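Local coordinates for peptide ABC transporter, peptide-binding protein (Thermus thermophilus, PDB 2D5W) that binds oligopeptides, here a pentapeptide, and probably hands them to a membrane ABC transporter for uptake into the cell, at residues 30-35 against 247-252; 34-39 against 224-229; 313-318 against 397-402; 450-455 against 462-467. All coordinates share one frame; numbering follows the deposited sequence.

Contact 1: residues 30-35 against 247-252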
# COMPACT_ATOMS: atom_id res chain seq x y z
N GLN A 30 -4.39 2.63 -2.87
CA GLN A 30 -3.68 3.76 -2.28
C GLN A 30 -3.61 3.64 -0.76
O GLN A 30 -4.59 3.29 -0.11
CB GLN A 30 -4.40 5.07 -2.58
CG GLN A 30 -4.29 5.58 -4.00
CD GLN A 30 -5.35 6.62 -4.27
OE1 GLN A 30 -6.52 6.29 -4.42
NE2 GLN A 30 -4.95 7.88 -4.31
N ALA A 31 -2.45 3.97 -0.20
CA ALA A 31 -2.29 3.94 1.24
C ALA A 31 -3.28 4.90 1.90
O ALA A 31 -3.85 4.58 2.95
CB ALA A 31 -0.86 4.33 1.61
N ILE A 32 -3.52 6.06 1.30
CA ILE A 32 -4.44 7.01 1.91
C ILE A 32 -5.86 6.45 1.98
O ILE A 32 -6.58 6.68 2.95
CB ILE A 32 -4.43 8.40 1.18
CG1 ILE A 32 -5.35 9.39 1.90
CG2 ILE A 32 -4.84 8.25 -0.28
CD1 ILE A 32 -4.99 9.65 3.35
N LYS A 33 -6.25 5.69 0.95
CA LYS A 33 -7.57 5.07 0.93
C LYS A 33 -7.71 4.07 2.08
O LYS A 33 -8.71 4.06 2.80
CB LYS A 33 -7.78 4.39 -0.43
CG LYS A 33 -9.08 3.61 -0.59
CD LYS A 33 -9.20 3.15 -2.04
CE LYS A 33 -10.37 2.21 -2.27
NZ LYS A 33 -10.01 0.79 -2.00
N SER A 34 -6.70 3.23 2.27
CA SER A 34 -6.74 2.25 3.34
C SER A 34 -6.75 2.90 4.72
O SER A 34 -7.45 2.44 5.62
CB SER A 34 -5.55 1.30 3.23
OG SER A 34 -5.77 0.34 2.21
N GLU A 35 -5.98 3.97 4.89
CA GLU A 35 -5.94 4.64 6.18
C GLU A 35 -7.32 5.21 6.54
O GLU A 35 -7.82 5.00 7.64
CB GLU A 35 -4.92 5.77 6.16
CG GLU A 35 -4.73 6.44 7.51
CD GLU A 35 -3.86 7.67 7.41
OE1 GLU A 35 -4.41 8.76 7.16
OE2 GLU A 35 -2.63 7.54 7.58
N VAL A 247 -14.87 13.44 12.03
CA VAL A 247 -13.51 13.33 11.52
C VAL A 247 -13.54 13.84 10.09
O VAL A 247 -14.34 13.38 9.28
CB VAL A 247 -12.99 11.88 11.51
CG1 VAL A 247 -11.59 11.83 10.91
CG2 VAL A 247 -12.99 11.30 12.92
N VAL A 248 -12.67 14.79 9.79
CA VAL A 248 -12.61 15.35 8.45
C VAL A 248 -11.20 15.28 7.89
O VAL A 248 -10.25 15.75 8.53
CB VAL A 248 -13.05 16.83 8.42
CG1 VAL A 248 -12.89 17.40 7.02
CG2 VAL A 248 -14.48 16.96 8.90
N TYR A 249 -11.06 14.65 6.73
CA TYR A 249 -9.77 14.59 6.05
C TYR A 249 -9.78 15.74 5.06
O TYR A 249 -10.72 15.89 4.28
CB TYR A 249 -9.63 13.27 5.28
CG TYR A 249 -8.88 12.20 6.03
CD1 TYR A 249 -7.54 11.92 5.73
CD2 TYR A 249 -9.50 11.45 7.02
CE1 TYR A 249 -6.85 10.93 6.41
CE2 TYR A 249 -8.82 10.46 7.71
CZ TYR A 249 -7.50 10.20 7.40
OH TYR A 249 -6.83 9.21 8.09
N ARG A 250 -8.74 16.58 5.12
CA ARG A 250 -8.58 17.70 4.21
C ARG A 250 -7.43 17.35 3.28
O ARG A 250 -6.36 16.96 3.74
CB ARG A 250 -8.26 18.98 4.98
CG ARG A 250 -9.46 19.65 5.62
CD ARG A 250 -9.05 20.94 6.31
NE ARG A 250 -8.39 21.86 5.39
CZ ARG A 250 -7.76 22.97 5.77
NH1 ARG A 250 -7.17 23.74 4.86
NH2 ARG A 250 -7.70 23.29 7.05
N PHE A 251 -7.67 17.49 1.98
CA PHE A 251 -6.67 17.16 0.98
C PHE A 251 -6.02 18.38 0.34
O PHE A 251 -6.71 19.24 -0.21
CB PHE A 251 -7.31 16.29 -0.10
CG PHE A 251 -7.97 15.06 0.44
CD1 PHE A 251 -7.21 14.05 1.01
CD2 PHE A 251 -9.36 14.94 0.45
CE1 PHE A 251 -7.81 12.94 1.58
CE2 PHE A 251 -9.97 13.83 1.02
CZ PHE A 251 -9.20 12.83 1.58
N ILE A 252 -4.70 18.44 0.44
CA ILE A 252 -3.92 19.52 -0.15
C ILE A 252 -2.78 18.81 -0.89
O ILE A 252 -1.83 18.32 -0.27
CB ILE A 252 -3.38 20.48 0.94
CG1 ILE A 252 -4.56 21.08 1.72
CG2 ILE A 252 -2.56 21.59 0.29
CD1 ILE A 252 -4.15 21.99 2.87
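Helix 31-40 lies over one face of the mixed sheet, and in this helix-on-sheet layer Ile32 and Glu35 reach Tyr249 and Phe251 of strand 246-251. The short axes are 12.1 Å apart and close to antiparallel, at 168°, so side chains alone bridge the gap. The polar link is Tyr249 OH giving its hydrogen to Glu35 OE1 over 2.6 Å. OE1 is met on its anti side, 29° out of the carboxylate plane, and itself lies at the edge of the tyrosine ring, in plane. With chi1 at -175°, Glu35 CG stands opposite the backbone N, and the extended chain beyond it carries the carboxylate to the phenol. Beside this bond, Ile32 CD1 packs obliquely on Tyr249 CE1 at 3.8 Å, while Ile32 CG1 lies 4.3 Å from Phe251 CE1. A phenylalanine in place of Tyr249 would probably keep the isoleucine packing but leave Glu35 OE1 with one partner fewer in a buried setting. Ser271 OG shares OE1 with the tyrosine, and Ser272 OG bonds OE2. Three hydroxyl groups round one buried carboxylate probably help to stabilise its negative charge inside the protein.

Contact 2: residues 34-39 against 224-229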
# COMPACT_ATOMS: atom_id res chain seq x y z
N SER A 34 -6.70 3.23 2.27
CA SER A 34 -6.74 2.25 3.34
C SER A 34 -6.75 2.90 4.72
O SER A 34 -7.45 2.44 5.62
CB SER A 34 -5.55 1.30 3.23
OG SER A 34 -5.77 0.34 2.21
N GLU A 35 -5.98 3.97 4.89
CA GLU A 35 -5.94 4.64 6.18
C GLU A 35 -7.32 5.21 6.54
O GLU A 35 -7.82 5.00 7.64
CB GLU A 35 -4.92 5.77 6.16
CG GLU A 35 -4.73 6.44 7.51
CD GLU A 35 -3.86 7.67 7.41
OE1 GLU A 35 -4.41 8.76 7.16
OE2 GLU A 35 -2.63 7.54 7.58
N ILE A 36 -7.92 5.93 5.59
CA ILE A 36 -9.23 6.52 5.81
C ILE A 36 -10.27 5.44 6.09
O ILE A 36 -11.12 5.60 6.97
CB ILE A 36 -9.66 7.35 4.59
CG1 ILE A 36 -8.79 8.60 4.49
CG2 ILE A 36 -11.14 7.73 4.69
CD1 ILE A 36 -9.02 9.41 3.24
N GLU A 37 -10.18 4.34 5.37
CA GLU A 37 -11.16 3.28 5.56
C GLU A 37 -11.13 2.61 6.92
O GLU A 37 -12.09 1.94 7.30
CB GLU A 37 -11.06 2.27 4.42
CG GLU A 37 -11.63 2.85 3.13
CD GLU A 37 -11.64 1.88 1.98
OE1 GLU A 37 -12.16 2.26 0.91
OE2 GLU A 37 -11.13 0.75 2.14
N GLN A 38 -10.05 2.79 7.68
CA GLN A 38 -10.01 2.21 9.02
C GLN A 38 -11.11 2.87 9.86
O GLN A 38 -11.72 2.23 10.72
CB GLN A 38 -8.68 2.47 9.71
CG GLN A 38 -7.49 1.80 9.10
CD GLN A 38 -6.24 2.21 9.84
OE1 GLN A 38 -5.64 1.42 10.57
NE2 GLN A 38 -5.87 3.47 9.69
N TYR A 39 -11.35 4.15 9.60
CA TYR A 39 -12.37 4.89 10.33
C TYR A 39 -13.77 4.42 9.97
O TYR A 39 -14.68 4.44 10.80
CB TYR A 39 -12.26 6.39 10.05
CG TYR A 39 -11.02 7.04 10.62
CD1 TYR A 39 -9.79 6.92 9.99
CD2 TYR A 39 -11.08 7.74 11.82
CE1 TYR A 39 -8.63 7.48 10.55
CE2 TYR A 39 -9.94 8.31 12.39
CZ TYR A 39 -8.72 8.17 11.75
OH TYR A 39 -7.60 8.71 12.34
N ILE A 224 -13.13 14.67 2.94
CA ILE A 224 -14.00 13.54 3.23
C ILE A 224 -14.42 13.75 4.68
O ILE A 224 -13.57 13.81 5.59
CB ILE A 224 -13.28 12.18 3.05
CG1 ILE A 224 -13.17 11.85 1.56
CG2 ILE A 224 -14.04 11.08 3.79
CD1 ILE A 224 -12.32 10.65 1.24
N GLU A 225 -15.72 13.91 4.90
CA GLU A 225 -16.25 14.16 6.23
C GLU A 225 -16.99 12.93 6.74
O GLU A 225 -17.83 12.37 6.04
CB GLU A 225 -17.21 15.35 6.20
CG GLU A 225 -16.65 16.57 5.48
CD GLU A 225 -17.62 17.74 5.48
OE1 GLU A 225 -17.38 18.71 4.73
OE2 GLU A 225 -18.61 17.69 6.23
N MET A 226 -16.67 12.54 7.96
CA MET A 226 -17.27 11.36 8.59
C MET A 226 -17.85 11.75 9.95
O MET A 226 -17.41 12.72 10.57
CB MET A 226 -16.20 10.28 8.76
CG MET A 226 -15.49 9.92 7.45
SD MET A 226 -14.13 8.74 7.61
CE MET A 226 -12.79 9.84 8.07
N GLU A 227 -18.84 10.99 10.40
CA GLU A 227 -19.45 11.25 11.70
C GLU A 227 -19.53 9.94 12.47
O GLU A 227 -19.48 8.86 11.88
CB GLU A 227 -20.85 11.86 11.52
CG GLU A 227 -21.83 10.96 10.79
CD GLU A 227 -23.22 11.54 10.75
OE1 GLU A 227 -23.76 11.88 11.83
OE2 GLU A 227 -23.79 11.67 9.65
N ARG A 228 -19.65 10.04 13.79
CA ARG A 228 -19.70 8.85 14.63
C ARG A 228 -20.77 7.85 14.20
O ARG A 228 -21.89 8.23 13.87
CB ARG A 228 -19.95 9.25 16.08
CG ARG A 228 -19.55 8.19 17.10
CD ARG A 228 -18.09 8.36 17.47
NE ARG A 228 -17.58 7.26 18.29
CZ ARG A 228 -16.39 7.28 18.89
NH1 ARG A 228 -16.00 6.24 19.61
NH2 ARG A 228 -15.61 8.34 18.77
N ASN A 229 -20.40 6.58 14.19
CA ASN A 229 -21.32 5.50 13.85
C ASN A 229 -21.75 4.89 15.18
O ASN A 229 -21.00 4.13 15.79
CB ASN A 229 -20.62 4.45 12.98
CG ASN A 229 -21.48 3.22 12.72
OD1 ASN A 229 -22.68 3.22 12.99
ND2 ASN A 229 -20.86 2.17 12.19
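Glu35 O is gripped twice by one residue, Gln38, on helix 31-40, just where Ile36 and Tyr39 of that helix settle on strand 223-228 of the mixed sheet. Gln38 N reaches this oxygen at 3.1 Å, a bond spanning three residues. The side-chain amide of the same glutamine folds back, and Gln38 NE2 meets Glu35 O at 3.2 Å. That second bond is nearly straight, with an N-H...O angle of 167°; it uses a lone pair in the carbonyl plane, and the oxygen lies almost in the amide plane. NE2 also bonds Pro575 O, so both partners hold the amide in its rotation. Across the helix-on-sheet interface the evidence is entirely of apolar packing. Helix and strand run roughly the same way, their short axes 25° apart. Ile36 and Ile224 meet by their terminal methyls, CD1 to CD1, at 4.1 Å. The other branch of the helical isoleucine, Ile36 CG2, stands 4.3 Å from Met226 SD. Ile36 also rests on Tyr249 and Phe251 of the adjoining strand, which places it over two neighbouring strands. Met226 runs at about a right angle to Tyr39 and touches the root of that side chain: Met226 SD is 3.9 Å from Tyr39 CB. A bend at the end of the methionine, chi3 -84°, turns its methyl toward the same root, leaving Met226 CE 4.0 Å from Tyr39 CB and 4.2 Å from Tyr39 CG, oblique to the ring.

Contact 3: residues 313-318 against 397-402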
# COMPACT_ATOMS: atom_id res chain seq x y z
N ASN A 313 6.88 -6.24 -25.01
CA ASN A 313 5.88 -5.98 -26.04
C ASN A 313 5.73 -4.48 -26.29
O ASN A 313 5.08 -4.08 -27.26
CB ASN A 313 4.53 -6.60 -25.67
CG ASN A 313 4.03 -6.14 -24.32
OD1 ASN A 313 4.59 -6.50 -23.28
ND2 ASN A 313 2.97 -5.35 -24.32
N CYS A 314 6.32 -3.66 -25.42
CA CYS A 314 6.29 -2.21 -25.59
C CYS A 314 7.63 -1.90 -26.25
O CYS A 314 8.68 -1.99 -25.61
CB CYS A 314 6.19 -1.48 -24.25
SG CYS A 314 4.66 -1.86 -23.34
N GLN A 315 7.61 -1.55 -27.53
CA GLN A 315 8.85 -1.29 -28.24
C GLN A 315 9.75 -0.25 -27.59
O GLN A 315 10.97 -0.33 -27.69
CB GLN A 315 8.56 -0.92 -29.70
CG GLN A 315 9.79 -0.97 -30.60
CD GLN A 315 10.55 -2.29 -30.50
OE1 GLN A 315 9.96 -3.37 -30.59
NE2 GLN A 315 11.86 -2.21 -30.31
N VAL A 316 9.15 0.73 -26.90
CA VAL A 316 9.94 1.76 -26.23
C VAL A 316 10.86 1.11 -25.19
O VAL A 316 12.00 1.52 -25.01
CB VAL A 316 9.02 2.78 -25.52
CG1 VAL A 316 9.86 3.80 -24.76
CG2 VAL A 316 8.14 3.48 -26.54
N VAL A 317 10.34 0.09 -24.52
CA VAL A 317 11.11 -0.64 -23.52
C VAL A 317 12.31 -1.31 -24.17
O VAL A 317 13.43 -1.24 -23.66
CB VAL A 317 10.22 -1.70 -22.83
CG1 VAL A 317 11.07 -2.64 -21.98
CG2 VAL A 317 9.18 -1.01 -21.96
N LYS A 318 12.09 -1.97 -25.30
CA LYS A 318 13.17 -2.64 -26.01
C LYS A 318 14.15 -1.62 -26.60
O LYS A 318 15.36 -1.84 -26.59
CB LYS A 318 12.62 -3.54 -27.12
CG LYS A 318 11.80 -4.71 -26.60
CD LYS A 318 11.47 -5.71 -27.70
CE LYS A 318 12.72 -6.42 -28.22
NZ LYS A 318 12.40 -7.43 -29.27
N THR A 397 20.74 2.29 -32.77
CA THR A 397 19.77 1.77 -33.72
C THR A 397 19.18 0.46 -33.21
O THR A 397 19.90 -0.42 -32.75
CB THR A 397 20.43 1.52 -35.10
OG1 THR A 397 21.02 2.74 -35.56
CG2 THR A 397 19.39 1.05 -36.11
N VAL A 398 17.85 0.36 -33.28
CA VAL A 398 17.14 -0.84 -32.85
C VAL A 398 16.08 -1.15 -33.90
O VAL A 398 15.24 -0.31 -34.21
CB VAL A 398 16.44 -0.62 -31.48
CG1 VAL A 398 15.66 -1.87 -31.08
CG2 VAL A 398 17.48 -0.29 -30.42
N ASN A 399 16.14 -2.35 -34.46
CA ASN A 399 15.20 -2.76 -35.49
C ASN A 399 15.23 -1.78 -36.67
O ASN A 399 14.20 -1.48 -37.27
CB ASN A 399 13.78 -2.85 -34.93
CG ASN A 399 13.61 -3.99 -33.93
OD1 ASN A 399 12.54 -4.17 -33.36
ND2 ASN A 399 14.66 -4.78 -33.74
N GLY A 400 16.42 -1.26 -36.97
CA GLY A 400 16.58 -0.33 -38.07
C GLY A 400 16.12 1.09 -37.80
O GLY A 400 16.18 1.95 -38.68
N ARG A 401 15.66 1.34 -36.58
CA ARG A 401 15.16 2.66 -36.20
C ARG A 401 16.13 3.37 -35.26
O ARG A 401 16.72 2.75 -34.38
CB ARG A 401 13.80 2.52 -35.52
CG ARG A 401 12.72 1.94 -36.42
CD ARG A 401 11.60 1.27 -35.63
NE ARG A 401 11.13 2.08 -34.51
CZ ARG A 401 11.65 2.04 -33.29
NH1 ARG A 401 12.67 1.23 -33.02
NH2 ARG A 401 11.16 2.82 -32.34
N THR A 402 16.29 4.67 -35.45
CA THR A 402 17.18 5.45 -34.59
C THR A 402 16.43 5.82 -33.32
O THR A 402 15.40 6.50 -33.37
CB THR A 402 17.66 6.73 -35.29
OG1 THR A 402 18.44 6.38 -36.43
CG2 THR A 402 18.50 7.57 -34.34
O HOH W 1 10.94 -6.12 -31.20
O HOH W 2 13.94 -4.70 -30.41
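Gln315 leaves the first turn of helix 315-320 with CB directed at the hairpin turn formed by Val398 to Arg401. Its next atom, CG, lies over one face of the Arg401 guanidinium, 4.4 Å from Arg401 NH1. A bend at chi2 (51°) then swings the amide toward Asn399. At the tip, Gln315 NE2 passes 3.9 Å from Val398 CG1, and the 3.7 Å between Gln315 NE2 and Asn399 OD1 is too long for a direct bond. Water joins the two amides instead. One molecule gives a hydrogen to Gln315 OE1 at 3.0 Å and accepts from Lys318 NZ; a second accepts from Gln315 NE2 at 3.2 Å. Both also reach Asn399 OD1, but weakly. NE2 bonds Asp319 OD2 as well, while the other oxygen of that carboxylate forms a salt bridge with Arg401 NH2. An alanine in place of Gln315 would probably uncover that guanidinium face and deprive Asp319 OD2 of its amide donor. The turn itself closes with Val398 N to Arg401 O and Arg401 N to Val398 O, both at 2.9 Å, and Asn399 and Gly400 have positive phi: a tight two-residue beta-hairpin with a type I' turn, resting on a helix start through a solvated surface contact.

Contact 4: residues 450-455 against 462-467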
# COMPACT_ATOMS: atom_id res chain seq x y z
N GLU A 450 -5.95 1.51 -13.82
CA GLU A 450 -5.75 1.75 -15.24
C GLU A 450 -4.44 2.42 -15.60
O GLU A 450 -4.10 2.55 -16.77
CB GLU A 450 -6.94 2.54 -15.81
CG GLU A 450 -8.25 1.78 -15.65
CD GLU A 450 -9.30 2.20 -16.66
OE1 GLU A 450 -9.59 3.41 -16.76
OE2 GLU A 450 -9.85 1.31 -17.35
N PHE A 451 -3.69 2.86 -14.59
CA PHE A 451 -2.39 3.44 -14.85
C PHE A 451 -1.30 2.52 -14.29
O PHE A 451 -0.59 1.87 -15.05
CB PHE A 451 -2.22 4.83 -14.22
CG PHE A 451 -0.94 5.52 -14.65
CD1 PHE A 451 -0.86 6.16 -15.88
CD2 PHE A 451 0.19 5.47 -13.84
CE1 PHE A 451 0.33 6.75 -16.30
CE2 PHE A 451 1.39 6.06 -14.26
CZ PHE A 451 1.46 6.69 -15.49
N ILE A 452 -1.20 2.44 -12.97
CA ILE A 452 -0.16 1.64 -12.34
C ILE A 452 -0.12 0.17 -12.74
O ILE A 452 0.97 -0.39 -12.92
CB ILE A 452 -0.22 1.78 -10.78
CG1 ILE A 452 0.96 1.04 -10.14
CG2 ILE A 452 -1.54 1.25 -10.25
CD1 ILE A 452 1.18 1.41 -8.68
N GLN A 453 -1.28 -0.45 -12.91
CA GLN A 453 -1.35 -1.86 -13.28
C GLN A 453 -1.52 -2.12 -14.77
O GLN A 453 -2.01 -3.17 -15.18
CB GLN A 453 -2.48 -2.53 -12.46
CG GLN A 453 -2.07 -2.71 -10.99
CD GLN A 453 -3.23 -2.74 -10.00
OE1 GLN A 453 -3.00 -2.81 -8.79
NE2 GLN A 453 -4.46 -2.70 -10.49
N ARG A 454 -1.07 -1.17 -15.60
CA ARG A 454 -1.19 -1.32 -17.05
C ARG A 454 0.11 -1.05 -17.83
O ARG A 454 0.07 -0.62 -18.98
CB ARG A 454 -2.31 -0.43 -17.58
CG ARG A 454 -3.70 -0.80 -17.04
CD ARG A 454 -4.19 -2.15 -17.56
NE ARG A 454 -5.56 -2.44 -17.13
CZ ARG A 454 -5.90 -2.87 -15.92
NH1 ARG A 454 -7.18 -3.09 -15.63
NH2 ARG A 454 -4.98 -3.11 -15.00
N ALA A 455 1.25 -1.31 -17.20
CA ALA A 455 2.53 -1.12 -17.89
C ALA A 455 2.61 -2.09 -19.07
O ALA A 455 3.27 -1.80 -20.07
CB ALA A 455 3.69 -1.35 -16.92
N GLY A 462 8.64 4.00 -18.74
CA GLY A 462 10.01 4.11 -18.29
C GLY A 462 10.16 3.93 -16.80
O GLY A 462 10.04 2.82 -16.28
N MET A 463 10.41 5.05 -16.12
CA MET A 463 10.59 5.09 -14.68
C MET A 463 9.32 5.61 -13.99
O MET A 463 8.66 6.51 -14.49
CB MET A 463 11.75 6.02 -14.34
CG MET A 463 13.10 5.57 -14.89
SD MET A 463 14.34 6.89 -14.98
CE MET A 463 14.69 7.17 -13.25
N PHE A 464 9.01 5.03 -12.83
CA PHE A 464 7.83 5.42 -12.06
C PHE A 464 8.26 5.39 -10.59
O PHE A 464 8.46 4.32 -10.01
CB PHE A 464 6.70 4.42 -12.34
CG PHE A 464 5.37 4.76 -11.68
CD1 PHE A 464 4.30 3.89 -11.83
CD2 PHE A 464 5.19 5.92 -10.92
CE1 PHE A 464 3.07 4.16 -11.24
CE2 PHE A 464 3.96 6.19 -10.33
CZ PHE A 464 2.90 5.31 -10.48
N GLU A 465 8.43 6.57 -10.00
CA GLU A 465 8.86 6.67 -8.61
C GLU A 465 7.72 6.87 -7.63
O GLU A 465 6.86 7.73 -7.81
CB GLU A 465 9.85 7.82 -8.39
CG GLU A 465 10.27 7.91 -6.92
CD GLU A 465 11.26 9.03 -6.61
OE1 GLU A 465 11.90 9.56 -7.54
OE2 GLU A 465 11.39 9.37 -5.41
N PHE A 466 7.73 6.05 -6.59
CA PHE A 466 6.75 6.15 -5.51
C PHE A 466 7.25 5.25 -4.39
O PHE A 466 8.38 4.75 -4.44
CB PHE A 466 5.34 5.76 -5.99
CG PHE A 466 5.18 4.32 -6.40
CD1 PHE A 466 4.66 3.37 -5.52
CD2 PHE A 466 5.53 3.91 -7.69
CE1 PHE A 466 4.49 2.05 -5.92
CE2 PHE A 466 5.37 2.58 -8.09
CZ PHE A 466 4.84 1.65 -7.20
N ALA A 467 6.44 5.06 -3.36
CA ALA A 467 6.84 4.20 -2.26
C ALA A 467 5.81 3.13 -1.98
O ALA A 467 4.60 3.37 -2.08
CB ALA A 467 7.04 5.04 -0.99
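The Phe464 ring is sandwiched between two other phenylalanines, with Ile452 obliquely beside it. Over one face, Phe466 CD2 stands 3.7 Å above the plane and over the centre of the ring. The opposite face receives the edge of Phe451: the planes are 81° apart and the centroids 5.7 Å, an offset edge-to-face pair. Its closest atoms are Phe451 CE2 and Phe464 CE1, 3.9 Å apart, with the approaching carbon near the plane of its own ring. Ile452 comes in at about a right angle to Phe464, bringing Ile452 CG1 to 3.9 Å from Phe464 CE1. Its end methyl continues to the next aromatic, Ile452 CD1 lying 4.0 Å from Phe466 CZ. Phe466 can serve both neighbours because its chi1 of 65° sets CG between the backbone N and the carbonyl carbon. Just past helix 449-452, Arg454 curls back so that Arg454 NH2 donates to Gln453 O at 3.0 Å. The donor sits well above the carbonyl plane, 67° out of it, and so off the lone pairs. Trp460, in the loop that joins the two segments, adds its ring against Phe451 and Phe464 and bonds Ile452 O through NE1. Phe466 packs on the backbone of the bound peptide, and Ala467 hydrogen-bonds to that peptide through its backbone. The whole is a helix-loop-strand unit closed by an aromatic cluster, with the strand forming part of the peptide-binding site of this family 5 solute-binding protein.

Contacts 1 and 2 form one unit: both start from helix 31-40 and end on strands 246-251 and 223-228, neighbours in the mixed five-stranded sheet, with centres 9 Å apart. Contacts 3 and 4 follow later in the chain and reach another mixed sheet, through the adjacent strands 401-410 and 463-469. Their centres are 20 Å apart, and they touch where Cys314 SG, of the disulfide to Cys458, packs 3.6 Å from Ala455 O. Contacts 1 and 4 do not touch, their nearest atoms being about 7 Å apart, yet both supply backbone hydrogen bonds to the bound peptide. Contact 3 lies at the surface, its centre about 41 Å from that of contact 1. The peptide thus links elements built on two different sheets.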